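Local coordinates for integron cassette protein VCH_CASS2 (PDB 3GK6) that probably serves as a binding module for cationic drug-like compounds, encoded on a mobile integron gene cassette of Vibrio cholerae, at residues V36-N41 with N79-F84; G75-Y80 with F88-C93; H146-T151 with I165-R170; N54-F59 with S71-L76. All blocks are in the same frame, centred on the assembly; numbering follows the deposited sequence.

Contact 1 (V36-N41 with N79-F84); sequences VVRTTN and NYESDF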
loop_
_atom_site.group_PDB
_atom_site.type_symbol
_atom_site.label_atom_id
_atom_site.label_comp_id
_atom_site.label_asym_id
_atom_site.label_seq_id
_atom_site.Cartn_x
_atom_site.Cartn_y
_atom_site.Cartn_z
ATOM N N VAL A 36 -4.881 8.858 6.411
ATOM C CA VAL A 36 -5.841 8.093 5.633
ATOM C C VAL A 36 -6.664 9.006 4.749
ATOM O O VAL A 36 -7.002 10.128 5.130
ATOM C CB VAL A 36 -6.810 7.297 6.533
ATOM C CG1 VAL A 36 -7.571 8.227 7.452
ATOM C CG2 VAL A 36 -7.777 6.492 5.680
ATOM N N VAL A 37 -6.976 8.526 3.554
ATOM C CA VAL A 37 -8.014 9.149 2.760
ATOM C C VAL A 37 -8.869 8.038 2.171
ATOM O O VAL A 37 -8.399 6.922 1.967
ATOM C CB VAL A 37 -7.445 10.063 1.655
ATOM C CG1 VAL A 37 -6.799 9.245 0.554
ATOM C CG2 VAL A 37 -8.547 10.944 1.093
ATOM N N ARG A 38 -10.131 8.336 1.913
ATOM C CA ARG A 38 -10.995 7.359 1.278
ATOM C C ARG A 38 -11.176 7.703 -0.184
ATOM O O ARG A 38 -11.410 8.864 -0.549
ATOM C CB ARG A 38 -12.349 7.284 1.990
ATOM C CG ARG A 38 -13.203 6.117 1.546
ATOM C CD ARG A 38 -14.196 5.724 2.634
ATOM N NE ARG A 38 -14.946 4.528 2.268
ATOM C CZ ARG A 38 -14.516 3.286 2.465
ATOM N NH1 ARG A 38 -13.330 3.068 3.023
ATOM N NH2 ARG A 38 -15.270 2.263 2.091
ATOM N N THR A 39 -11.058 6.703 -1.042
ATOM C CA THR A 39 -11.153 6.981 -2.467
ATOM C C THR A 39 -11.699 5.776 -3.220
ATOM O O THR A 39 -12.116 4.785 -2.618
ATOM C CB THR A 39 -9.777 7.403 -3.035
ATOM O OG1 THR A 39 -9.940 7.982 -4.342
ATOM C CG2 THR A 39 -8.836 6.199 -3.094
ATOM N N THR A 40 -11.706 5.881 -4.540
ATOM C CA THR A 40 -12.143 4.800 -5.404
ATOM C C THR A 40 -11.161 4.699 -6.569
ATOM O O THR A 40 -10.426 5.652 -6.854
ATOM C CB THR A 40 -13.564 5.078 -5.947
ATOM O OG1 THR A 40 -14.183 3.851 -6.347
ATOM C CG2 THR A 40 -13.514 6.018 -7.127
ATOM N N ASN A 41 -11.150 3.558 -7.246
ATOM C CA ASN A 41 -10.282 3.390 -8.401
ATOM C C ASN A 41 -10.602 4.427 -9.476
ATOM O O ASN A 41 -9.695 4.980 -10.091
ATOM C CB ASN A 41 -10.376 1.970 -8.967
ATOM C CG ASN A 41 -9.546 1.790 -10.230
ATOM O OD1 ASN A 41 -10.085 1.688 -11.333
ATOM N ND2 ASN A 41 -8.230 1.765 -10.076
ATOM N N ASN A 79 -10.456 -1.366 4.640
ATOM C CA ASN A 79 -11.849 -0.935 4.784
ATOM C C ASN A 79 -12.578 -0.868 3.447
ATOM O O ASN A 79 -13.180 0.145 3.101
ATOM C CB ASN A 79 -11.928 0.409 5.505
ATOM C CG ASN A 79 -11.322 0.359 6.898
ATOM O OD1 ASN A 79 -11.400 -0.661 7.590
ATOM N ND2 ASN A 79 -10.713 1.464 7.318
ATOM N N TYR A 80 -12.509 -1.958 2.690
ATOM C CA TYR A 80 -13.105 -1.993 1.364
ATOM C C TYR A 80 -14.619 -1.957 1.447
ATOM O O TYR A 80 -15.223 -2.801 2.103
ATOM C CB TYR A 80 -12.688 -3.262 0.634
ATOM C CG TYR A 80 -11.270 -3.251 0.074
ATOM C CD1 TYR A 80 -11.008 -2.708 -1.176
ATOM C CD2 TYR A 80 -10.219 -3.830 0.773
ATOM C CE1 TYR A 80 -9.730 -2.705 -1.714
ATOM C CE2 TYR A 80 -8.912 -3.828 0.242
ATOM C CZ TYR A 80 -8.689 -3.271 -1.006
ATOM O OH TYR A 80 -7.431 -3.268 -1.560
ATOM N N GLU A 81 -15.224 -0.987 0.771
ATOM C CA GLU A 81 -16.673 -0.908 0.690
ATOM C C GLU A 81 -17.217 -2.224 0.151
ATOM O O GLU A 81 -18.199 -2.750 0.657
ATOM C CB GLU A 81 -17.102 0.249 -0.222
ATOM C CG GLU A 81 -18.616 0.517 -0.233
ATOM C CD GLU A 81 -19.040 1.438 -1.373
ATOM O OE1 GLU A 81 -18.172 1.835 -2.182
ATOM O OE2 GLU A 81 -20.246 1.766 -1.458
ATOM N N SER A 82 -16.554 -2.763 -0.866
ATOM C CA SER A 82 -17.029 -3.964 -1.539
ATOM C C SER A 82 -15.862 -4.751 -2.123
ATOM O O SER A 82 -15.188 -5.499 -1.417
ATOM C CB SER A 82 -17.988 -3.569 -2.654
ATOM O OG SER A 82 -17.466 -2.457 -3.365
ATOM N N ASP A 83 -15.638 -4.580 -3.421
ATOM C CA ASP A 83 -14.497 -5.189 -4.095
ATOM C C ASP A 83 -13.678 -4.091 -4.776
ATOM O O ASP A 83 -13.674 -2.950 -4.322
ATOM C CB ASP A 83 -14.964 -6.233 -5.106
ATOM C CG ASP A 83 -15.829 -5.641 -6.206
ATOM O OD1 ASP A 83 -16.047 -4.408 -6.207
ATOM O OD2 ASP A 83 -16.294 -6.411 -7.072
ATOM N N PHE A 84 -13.002 -4.423 -5.868
ATOM C CA PHE A 84 -12.140 -3.450 -6.540
ATOM C C PHE A 84 -12.919 -2.297 -7.197
ATOM O O PHE A 84 -12.334 -1.281 -7.587
ATOM C CB PHE A 84 -11.225 -4.145 -7.550
ATOM C CG PHE A 84 -11.955 -4.775 -8.702
ATOM C CD1 PHE A 84 -12.231 -4.045 -9.844
ATOM C CD2 PHE A 84 -12.355 -6.101 -8.646
ATOM C CE1 PHE A 84 -12.899 -4.619 -10.908
ATOM C CE2 PHE A 84 -13.027 -6.681 -9.710
ATOM C CZ PHE A 84 -13.298 -5.939 -10.841
HETATM O O HOH W 1 -12.855 1.565 -6.578
#
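A surface contact, mostly polar, joins Arg-38 near the end of strand 18-39 to the backbone of the loop that follows strand 73-78. The arginine chain runs extended from CG to NE, with CG anti to the backbone N (chi1 -169°), which carries its guanidinium to the carbonyl of Asn-79. Arg-38 NH1 and NH2 both bond to that single oxygen, at 2.9 and 3.1 Å from Asn-79 O; NH2 lies almost in line with the C=O bond. The acceptor lies in the guanidinium plane, and CB of Glu-81 comes within 3.6 Å of NH2 of Arg-38. In the antiparallel barrel, strand 88-94 lies between strands 18-39 and 73-78, and the arginine bridges across it, its NH1 also forming a salt bridge with Asp-89. Further along, the approach is loose. A water accepts from Thr-40 OG1 and Asn-41 N, where a short helix begins, and donates to Phe-84 O at 3.1 Å.

Contact 2 (G75-Y80 with F88-C93); sequences GLYTNY and FDVIAC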
loop_
_atom_site.group_PDB
_atom_site.type_symbol
_atom_site.label_atom_id
_atom_site.label_comp_id
_atom_site.label_asym_id
_atom_site.label_seq_id
_atom_site.Cartn_x
_atom_site.Cartn_y
_atom_site.Cartn_z
ATOM N N GLY A 75 1.938 1.644 2.117
ATOM C CA GLY A 75 0.667 2.145 1.637
ATOM C C GLY A 75 -0.383 1.076 1.892
ATOM O O GLY A 75 -0.411 0.064 1.209
ATOM N N LEU A 76 -1.216 1.271 2.911
ATOM C CA LEU A 76 -2.298 0.334 3.183
ATOM C C LEU A 76 -3.547 0.586 2.353
ATOM O O LEU A 76 -3.956 1.736 2.146
ATOM C CB LEU A 76 -2.697 0.387 4.659
ATOM C CG LEU A 76 -2.135 -0.602 5.653
ATOM C CD1 LEU A 76 -0.618 -0.742 5.537
ATOM C CD2 LEU A 76 -2.567 -0.174 7.051
ATOM N N TYR A 77 -4.159 -0.505 1.900
ATOM C CA TYR A 77 -5.462 -0.470 1.269
ATOM C C TYR A 77 -6.394 -1.364 2.083
ATOM O O TYR A 77 -6.138 -2.559 2.239
ATOM C CB TYR A 77 -5.356 -0.938 -0.174
ATOM C CG TYR A 77 -4.477 -0.023 -1.010
ATOM C CD1 TYR A 77 -5.041 0.944 -1.841
ATOM C CD2 TYR A 77 -3.087 -0.103 -0.941
ATOM C CE1 TYR A 77 -4.249 1.781 -2.601
ATOM C CE2 TYR A 77 -2.275 0.733 -1.700
ATOM C CZ TYR A 77 -2.868 1.674 -2.527
ATOM O OH TYR A 77 -2.088 2.513 -3.289
ATOM N N THR A 78 -7.460 -0.777 2.617
ATOM C CA THR A 78 -8.248 -1.462 3.633
ATOM C C THR A 78 -9.647 -0.854 3.716
ATOM O O THR A 78 -9.984 0.057 2.946
ATOM C CB THR A 78 -7.522 -1.373 5.003
ATOM O OG1 THR A 78 -8.156 -2.227 5.967
ATOM C CG2 THR A 78 -7.508 0.070 5.510
ATOM N N ASN A 79 -10.456 -1.366 4.640
ATOM C CA ASN A 79 -11.849 -0.935 4.784
ATOM C C ASN A 79 -12.578 -0.868 3.447
ATOM O O ASN A 79 -13.180 0.145 3.101
ATOM C CB ASN A 79 -11.928 0.409 5.505
ATOM C CG ASN A 79 -11.322 0.359 6.898
ATOM O OD1 ASN A 79 -11.400 -0.661 7.590
ATOM N ND2 ASN A 79 -10.713 1.464 7.318
ATOM N N TYR A 80 -12.509 -1.958 2.690
ATOM C CA TYR A 80 -13.105 -1.993 1.364
ATOM C C TYR A 80 -14.619 -1.957 1.447
ATOM O O TYR A 80 -15.223 -2.801 2.103
ATOM C CB TYR A 80 -12.688 -3.262 0.634
ATOM C CG TYR A 80 -11.270 -3.251 0.074
ATOM C CD1 TYR A 80 -11.008 -2.708 -1.176
ATOM C CD2 TYR A 80 -10.219 -3.830 0.773
ATOM C CE1 TYR A 80 -9.730 -2.705 -1.714
ATOM C CE2 TYR A 80 -8.912 -3.828 0.242
ATOM C CZ TYR A 80 -8.689 -3.271 -1.006
ATOM O OH TYR A 80 -7.431 -3.268 -1.560
ATOM N N PHE A 88 -12.396 2.396 -0.830
ATOM C CA PHE A 88 -11.472 1.798 0.119
ATOM C C PHE A 88 -10.668 2.918 0.751
ATOM O O PHE A 88 -10.568 4.018 0.185
ATOM C CB PHE A 88 -10.546 0.795 -0.578
ATOM C CG PHE A 88 -9.924 1.326 -1.846
ATOM C CD1 PHE A 88 -8.768 2.091 -1.805
ATOM C CD2 PHE A 88 -10.515 1.077 -3.082
ATOM C CE1 PHE A 88 -8.206 2.590 -2.984
ATOM C CE2 PHE A 88 -9.961 1.579 -4.258
ATOM C CZ PHE A 88 -8.806 2.333 -4.209
ATOM N N ASP A 89 -10.112 2.652 1.926
ATOM C CA ASP A 89 -9.216 3.597 2.566
ATOM C C ASP A 89 -7.809 3.328 2.077
ATOM O O ASP A 89 -7.406 2.175 1.956
ATOM C CB ASP A 89 -9.228 3.426 4.080
ATOM C CG ASP A 89 -10.484 3.965 4.717
ATOM O OD1 ASP A 89 -11.163 4.783 4.078
ATOM O OD2 ASP A 89 -10.782 3.564 5.858
ATOM N N VAL A 90 -7.070 4.400 1.817
ATOM C CA VAL A 90 -5.639 4.309 1.550
ATOM C C VAL A 90 -4.922 4.992 2.705
ATOM O O VAL A 90 -5.307 6.083 3.126
ATOM C CB VAL A 90 -5.273 4.992 0.223
ATOM C CG1 VAL A 90 -3.782 4.791 -0.094
ATOM C CG2 VAL A 90 -6.150 4.455 -0.903
ATOM N N ILE A 91 -3.898 4.342 3.238
ATOM C CA ILE A 91 -3.177 4.883 4.379
ATOM C C ILE A 91 -1.679 4.925 4.122
ATOM O O ILE A 91 -1.039 3.886 3.935
ATOM C CB ILE A 91 -3.448 4.077 5.680
ATOM C CG1 ILE A 91 -4.941 3.753 5.813
ATOM C CG2 ILE A 91 -2.920 4.837 6.881
ATOM C CD1 ILE A 91 -5.333 3.045 7.114
ATOM N N ALA A 92 -1.131 6.137 4.105
ATOM C CA ALA A 92 0.306 6.353 3.992
ATOM C C ALA A 92 0.848 6.350 5.414
ATOM O O ALA A 92 0.502 7.213 6.232
ATOM C CB ALA A 92 0.599 7.679 3.292
ATOM N N CYS A 93 1.673 5.360 5.731
ATOM C CA CYS A 93 1.940 5.105 7.134
ATOM C C CYS A 93 3.287 4.453 7.367
ATOM O O CYS A 93 3.983 4.084 6.427
ATOM C CB CYS A 93 0.827 4.227 7.710
ATOM S SG CYS A 93 0.606 2.646 6.820
#
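Leu-76 and Thr-78 pair with Ile-91 and Asp-89 as the hydrogen-bonded positions of an antiparallel beta hairpin, held by four backbone bonds; Leu-76 N to Ile-91 O is 2.8 Å. Tyr-77 and Val-90 form a non-hydrogen-bonded pair, and the packing is close on the face they share with Phe-88. Val-90 CG1 lies over the tyrosine ring in a CH-pi contact, 4.3 Å from its centroid, while CE1 of Phe-88 meets the ring edge, 3.7 Å from Tyr-77 CD1. A bound polyether about 4 Å from the Tyr-77 side chain may mark a pocket. With chi1 at 48°, Phe-88 CG sits between its backbone N and carbonyl carbon, and the ring lies alongside that of Tyr-77, their planes inclined at 52°. Beyond the strand end, Tyr-80 joins this aromatic cluster, its CD1 3.6 Å from Phe-88 CB. On the other face, Leu-76 CB touches Ile-91 CB and Leu-76 CD1 reaches Cys-93 SG at 3.8 Å. The solvent side lies at the turn end, where Asn-79 is exposed: its ND2 gives Asp-89 OD2 a nearly straight bond of 2.6 Å, meeting the anti side of a carboxylate set almost perpendicular to the amide. Strands 18-39 and 152-156 flank the hairpin. Helix 52-62 packs on Val-90 and Ala-92, and strand 106-121 touches Leu-76 and Ile-91.

Contact 3 (H146-T151 with I165-R170); sequences HKRAYT and ISIAVR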
loop_
_atom_site.group_PDB
_atom_site.type_symbol
_atom_site.label_atom_id
_atom_site.label_comp_id
_atom_site.label_asym_id
_atom_site.label_seq_id
_atom_site.Cartn_x
_atom_site.Cartn_y
_atom_site.Cartn_z
ATOM N N HIS A 146 -6.074 -18.028 -6.825
ATOM C CA HIS A 146 -6.418 -17.367 -5.573
ATOM C C HIS A 146 -7.501 -16.309 -5.709
ATOM O O HIS A 146 -7.689 -15.729 -6.775
ATOM C CB HIS A 146 -5.160 -16.785 -4.925
ATOM C CG HIS A 146 -4.139 -17.824 -4.585
ATOM N ND1 HIS A 146 -4.364 -18.801 -3.638
ATOM C CD2 HIS A 146 -2.903 -18.060 -5.084
ATOM C CE1 HIS A 146 -3.304 -19.585 -3.559
ATOM N NE2 HIS A 146 -2.405 -19.158 -4.428
ATOM N N LYS A 147 -8.217 -16.080 -4.615
ATOM C CA LYS A 147 -9.242 -15.049 -4.556
ATOM C C LYS A 147 -8.873 -14.005 -3.512
ATOM O O LYS A 147 -8.392 -14.341 -2.425
ATOM C CB LYS A 147 -10.600 -15.659 -4.208
ATOM C CG LYS A 147 -11.045 -16.748 -5.162
ATOM C CD LYS A 147 -11.173 -16.219 -6.578
ATOM C CE LYS A 147 -11.452 -17.350 -7.553
ATOM N NZ LYS A 147 -12.538 -18.243 -7.058
ATOM N N ARG A 148 -9.112 -12.741 -3.840
ATOM C CA ARG A 148 -8.777 -11.655 -2.929
ATOM C C ARG A 148 -9.693 -11.622 -1.718
ATOM O O ARG A 148 -10.893 -11.886 -1.817
ATOM C CB ARG A 148 -8.793 -10.317 -3.657
ATOM C CG ARG A 148 -7.620 -10.165 -4.587
ATOM C CD ARG A 148 -7.585 -8.805 -5.196
ATOM N NE ARG A 148 -7.350 -7.748 -4.220
ATOM C CZ ARG A 148 -7.422 -6.460 -4.529
ATOM N NH1 ARG A 148 -7.722 -6.113 -5.771
ATOM N NH2 ARG A 148 -7.200 -5.531 -3.618
ATOM N N ALA A 149 -9.113 -11.304 -0.567
ATOM C CA ALA A 149 -9.875 -11.263 0.672
ATOM C C ALA A 149 -10.528 -9.896 0.891
ATOM O O ALA A 149 -11.509 -9.781 1.631
ATOM C CB ALA A 149 -8.979 -11.627 1.848
ATOM N N TYR A 150 -9.977 -8.862 0.251
ATOM C CA TYR A 150 -10.463 -7.492 0.435
ATOM C C TYR A 150 -10.574 -7.149 1.921
ATOM O O TYR A 150 -11.584 -6.611 2.390
ATOM C CB TYR A 150 -11.795 -7.260 -0.289
ATOM C CG TYR A 150 -11.679 -7.335 -1.796
ATOM C CD1 TYR A 150 -11.018 -6.338 -2.523
ATOM C CD2 TYR A 150 -12.224 -8.398 -2.497
ATOM C CE1 TYR A 150 -10.907 -6.410 -3.897
ATOM C CE2 TYR A 150 -12.118 -8.474 -3.871
ATOM C CZ TYR A 150 -11.463 -7.478 -4.566
ATOM O OH TYR A 150 -11.366 -7.561 -5.933
ATOM N N THR A 151 -9.509 -7.470 2.642
ATOM C CA THR A 151 -9.367 -7.135 4.046
ATOM C C THR A 151 -8.378 -5.982 4.143
ATOM O O THR A 151 -8.764 -4.811 4.164
ATOM C CB THR A 151 -8.810 -8.329 4.830
ATOM O OG1 THR A 151 -7.812 -8.986 4.036
ATOM C CG2 THR A 151 -9.910 -9.325 5.124
ATOM N N ILE A 165 4.103 -5.447 -3.160
ATOM C CA ILE A 165 2.681 -5.341 -2.918
ATOM C C ILE A 165 2.201 -6.708 -2.449
ATOM O O ILE A 165 2.384 -7.715 -3.141
ATOM C CB ILE A 165 1.910 -4.954 -4.176
ATOM C CG1 ILE A 165 2.353 -3.553 -4.644
ATOM C CG2 ILE A 165 0.394 -4.991 -3.898
ATOM C CD1 ILE A 165 1.765 -3.122 -5.994
ATOM N N SER A 166 1.599 -6.719 -1.267
ATOM C CA SER A 166 1.114 -7.942 -0.637
ATOM C C SER A 166 -0.408 -7.892 -0.645
ATOM O O SER A 166 -1.010 -6.988 -0.074
ATOM C CB SER A 166 1.631 -8.049 0.813
ATOM O OG SER A 166 3.045 -8.262 0.858
ATOM N N ILE A 167 -1.016 -8.858 -1.318
ATOM C CA ILE A 167 -2.455 -8.921 -1.452
ATOM C C ILE A 167 -3.000 -10.037 -0.570
ATOM O O ILE A 167 -2.590 -11.192 -0.706
ATOM C CB ILE A 167 -2.851 -9.222 -2.901
ATOM C CG1 ILE A 167 -2.237 -8.175 -3.844
ATOM C CG2 ILE A 167 -4.364 -9.245 -3.040
ATOM C CD1 ILE A 167 -2.724 -6.755 -3.590
ATOM N N ALA A 168 -3.917 -9.689 0.328
ATOM C CA ALA A 168 -4.552 -10.693 1.180
ATOM C C ALA A 168 -5.428 -11.618 0.348
ATOM O O ALA A 168 -6.263 -11.152 -0.435
ATOM C CB ALA A 168 -5.378 -10.015 2.259
ATOM N N VAL A 169 -5.248 -12.927 0.521
ATOM C CA VAL A 169 -6.057 -13.900 -0.218
ATOM C C VAL A 169 -6.778 -14.882 0.700
ATOM O O VAL A 169 -6.308 -15.177 1.793
ATOM C CB VAL A 169 -5.237 -14.666 -1.286
ATOM C CG1 VAL A 169 -4.669 -13.687 -2.318
ATOM C CG2 VAL A 169 -4.125 -15.488 -0.647
ATOM N N ARG A 170 -7.930 -15.361 0.239
ATOM C CA ARG A 170 -8.758 -16.306 0.985
ATOM C C ARG A 170 -8.177 -17.710 0.905
ATOM O O ARG A 170 -7.251 -17.966 0.135
ATOM C CB ARG A 170 -10.195 -16.284 0.445
ATOM C CG ARG A 170 -10.804 -14.883 0.405
ATOM C CD ARG A 170 -12.299 -14.893 0.106
ATOM N NE ARG A 170 -12.583 -15.066 -1.316
ATOM C CZ ARG A 170 -13.753 -14.781 -1.882
ATOM N NH1 ARG A 170 -14.746 -14.302 -1.148
ATOM N NH2 ARG A 170 -13.928 -14.970 -3.184
ATOM O OXT ARG A 170 -8.615 -18.625 1.608
HETATM O O HOH W 2 -7.353 -17.762 -2.534
HETATM O O HOH W 3 -7.221 -8.589 -0.935
#
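Arg-170, the C-terminal residue, lays its side chain along the loop 146-151 and is the residue most extensively buried by this contact. Its N bonds to Lys-147 O at 2.9 Å with the N-H pointing almost straight at the oxygen (166°). A bend at chi3 (-80°) brings the guanidinium back over the loop: Arg-148 O lies over one face, 3.6 Å from Arg-170 NE, and CB of Lys-147 meets the edge, 3.5 Å from Arg-170 NH2. Lys-147 comes next in burial. Its chain bends at chi2, and the amine leads away from the contact; its own N reaches Arg-170 O through a water. Arg-148, third, turns its side chain the other way. CG and NE rest on the CG2 branch of Ile-167, with NE 3.5 Å from that methyl, while NH2 forms a salt bridge with Asp-153 and CE1 of Tyr-150 lies over the centre of the guanidinium. Between the two arginines, Ala-149 N bonds to Ala-168 O at 2.9 Å, coming from above the carbonyl plane. That same oxygen accepts from a second water, itself bonded to Tyr-150 N. The bonds of Ala-149 and Arg-170 enclose a single beta bridge between Arg-148 and Val-169, whose CA atoms are 4.5 Å apart: an isolated bridge by which a loop entering strand 152-156 joins the C-terminal end of the barrel's strand 162-168.

Contact 4 (N54-F59 with S71-L76); sequences NLWEKF and SKVYGL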
loop_
_atom_site.group_PDB
_atom_site.type_symbol
_atom_site.label_atom_id
_atom_site.label_comp_id
_atom_site.label_asym_id
_atom_site.label_seq_id
_atom_site.Cartn_x
_atom_site.Cartn_y
_atom_site.Cartn_z
ATOM N N ASN A 54 -1.789 13.302 -3.336
ATOM C CA ASN A 54 -1.852 14.331 -2.297
ATOM C C ASN A 54 -1.647 13.745 -0.895
ATOM O O ASN A 54 -1.019 14.365 -0.032
ATOM C CB ASN A 54 -3.166 15.088 -2.377
ATOM C CG ASN A 54 -3.258 15.935 -3.619
ATOM O OD1 ASN A 54 -2.264 16.528 -4.044
ATOM N ND2 ASN A 54 -4.442 15.989 -4.215
ATOM N N LEU A 55 -2.180 12.546 -0.678
ATOM C CA LEU A 55 -1.964 11.835 0.582
ATOM C C LEU A 55 -0.466 11.675 0.859
ATOM O O LEU A 55 0.002 11.972 1.954
ATOM C CB LEU A 55 -2.654 10.480 0.541
ATOM C CG LEU A 55 -2.522 9.608 1.798
ATOM C CD1 LEU A 55 -3.305 10.221 2.959
ATOM C CD2 LEU A 55 -3.003 8.206 1.498
ATOM N N TRP A 56 0.296 11.235 -0.140
ATOM C CA TRP A 56 1.739 11.091 0.048
ATOM C C TRP A 56 2.486 12.409 0.253
ATOM O O TRP A 56 3.436 12.463 1.030
ATOM C CB TRP A 56 2.375 10.223 -1.045
ATOM C CG TRP A 56 2.050 8.782 -0.815
ATOM C CD1 TRP A 56 1.094 8.038 -1.448
ATOM C CD2 TRP A 56 2.640 7.930 0.167
ATOM N NE1 TRP A 56 1.069 6.762 -0.930
ATOM C CE2 TRP A 56 2.011 6.670 0.062
ATOM C CE3 TRP A 56 3.657 8.104 1.118
ATOM C CZ2 TRP A 56 2.360 5.589 0.877
ATOM C CZ3 TRP A 56 3.999 7.023 1.928
ATOM C CH2 TRP A 56 3.351 5.786 1.793
ATOM N N GLU A 57 2.054 13.473 -0.425
ATOM C CA GLU A 57 2.653 14.784 -0.207
ATOM C C GLU A 57 2.455 15.230 1.250
ATOM O O GLU A 57 3.372 15.764 1.875
ATOM C CB GLU A 57 2.076 15.819 -1.177
ATOM C CG GLU A 57 3.101 16.831 -1.648
ATOM C CD GLU A 57 4.270 16.172 -2.356
ATOM O OE1 GLU A 57 4.023 15.317 -3.234
ATOM O OE2 GLU A 57 5.433 16.503 -2.035
ATOM N N LYS A 58 1.271 14.983 1.796
ATOM C CA LYS A 58 1.022 15.259 3.210
ATOM C C LYS A 58 1.934 14.430 4.120
ATOM O O LYS A 58 2.432 14.928 5.131
ATOM C CB LYS A 58 -0.432 14.986 3.575
ATOM C CG LYS A 58 -0.805 15.564 4.932
ATOM C CD LYS A 58 -1.850 14.747 5.633
ATOM C CE LYS A 58 -3.247 15.215 5.325
ATOM N NZ LYS A 58 -4.036 15.277 6.601
ATOM N N PHE A 59 2.130 13.163 3.768
ATOM C CA PHE A 59 3.026 12.281 4.517
ATOM C C PHE A 59 4.463 12.813 4.464
ATOM O O PHE A 59 5.134 12.916 5.493
ATOM C CB PHE A 59 2.946 10.843 3.978
ATOM C CG PHE A 59 3.796 9.854 4.738
ATOM C CD1 PHE A 59 3.256 9.094 5.757
ATOM C CD2 PHE A 59 5.132 9.680 4.418
ATOM C CE1 PHE A 59 4.039 8.187 6.460
ATOM C CE2 PHE A 59 5.915 8.781 5.108
ATOM C CZ PHE A 59 5.366 8.027 6.129
ATOM N N SER A 71 12.667 2.948 10.142
ATOM C CA SER A 71 11.245 3.065 9.850
ATOM C C SER A 71 10.900 2.301 8.575
ATOM O O SER A 71 11.581 2.428 7.566
ATOM C CB SER A 71 10.834 4.534 9.695
ATOM O OG SER A 71 10.925 5.226 10.926
ATOM N N LYS A 72 9.843 1.502 8.630
ATOM C CA LYS A 72 9.305 0.894 7.421
ATOM C C LYS A 72 8.066 1.652 6.977
ATOM O O LYS A 72 7.191 1.972 7.787
ATOM C CB LYS A 72 8.979 -0.576 7.650
ATOM C CG LYS A 72 10.219 -1.403 7.965
ATOM C CD LYS A 72 9.913 -2.885 8.067
ATOM C CE LYS A 72 11.194 -3.671 8.320
ATOM N NZ LYS A 72 10.927 -5.132 8.374
ATOM N N VAL A 73 7.993 1.927 5.680
ATOM C CA VAL A 73 6.915 2.744 5.137
ATOM C C VAL A 73 6.001 1.925 4.234
ATOM O O VAL A 73 6.468 1.116 3.435
ATOM C CB VAL A 73 7.475 3.966 4.387
ATOM C CG1 VAL A 73 6.341 4.799 3.808
ATOM C CG2 VAL A 73 8.329 4.807 5.350
ATOM N N TYR A 74 4.699 2.144 4.383
ATOM C CA TYR A 74 3.685 1.332 3.724
ATOM C C TYR A 74 2.585 2.192 3.140
ATOM O O TYR A 74 2.317 3.303 3.625
ATOM C CB TYR A 74 3.003 0.406 4.732
ATOM C CG TYR A 74 3.915 -0.571 5.414
ATOM C CD1 TYR A 74 4.126 -1.841 4.880
ATOM C CD2 TYR A 74 4.546 -0.241 6.608
ATOM C CE1 TYR A 74 4.955 -2.752 5.524
ATOM C CE2 TYR A 74 5.376 -1.144 7.259
ATOM C CZ TYR A 74 5.581 -2.390 6.706
ATOM O OH TYR A 74 6.405 -3.285 7.343
ATOM N N GLY A 75 1.938 1.644 2.117
ATOM C CA GLY A 75 0.667 2.145 1.637
ATOM C C GLY A 75 -0.383 1.076 1.892
ATOM O O GLY A 75 -0.411 0.064 1.209
ATOM N N LEU A 76 -1.216 1.271 2.911
ATOM C CA LEU A 76 -2.298 0.334 3.183
ATOM C C LEU A 76 -3.547 0.586 2.353
ATOM O O LEU A 76 -3.956 1.736 2.146
ATOM C CB LEU A 76 -2.697 0.387 4.659
ATOM C CG LEU A 76 -2.135 -0.602 5.653
ATOM C CD1 LEU A 76 -0.618 -0.742 5.537
ATOM C CD2 LEU A 76 -2.567 -0.174 7.051
#
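Val-73, the first residue of strand 73-78, meets helix 52-62 through its CG1 methyl. It lies at the edge of the Trp-56 indole, 3.7 Å from CZ3, and 4.1 Å from CZ of Phe-59. With chi1 at 179° this methyl is anti to the valine N, which directs it toward the helix. The two rings pack on each other, Trp-56 CZ3 sitting over the Phe-59 ring toward its rim, 3.8 Å above the plane. Tyr-74 sends its side chain away from the helix and offers its carbonyl instead; Tyr-74 O is 3.3 Å from Trp-56 CH2, at the indole edge. At Gly-75 the same edge approaches bare backbone, with CZ2 of Trp-56 3.9 Å from Gly-75 CA. The indole meets three successive residues edge-on, while the segment axes of helix and strand stay 11.6 Å apart, a distance spanned by the Trp-56 and Phe-59 rings. A bound polyether, probably from the crystallisation liquor, lies about 4 Å from Trp-56 and may mark a pocket. The helix lies on the outside of the barrel and packs on neighbouring strands as well: Leu-55 on Phe-35 of strand 18-39 and Val-90 of strand 88-94, Trp-56 on Ala-92.

Contacts 2 and 4 are buried, contact 3 is partly so and contact 1 lies at the surface. Contacts 2 and 4 share Gly-75 and Leu-76 on strand 73-78, which the first ties to its hairpin partner by backbone bonds and the second to a helix by packing of aromatic rings on a valine and bare backbone, without hydrogen bonds. Strand 18-39 of contact 1 runs beside the hairpin, Val-37 bonding to Val-90, and Asn-79 serves both contacts, its carbonyl in one and its amide in the other. Contact 3 combines backbone bonds with arginine side chains and waters. It touches contacts 1 and 2 at Tyr-80, among others, which packs against Arg-148 and Tyr-150.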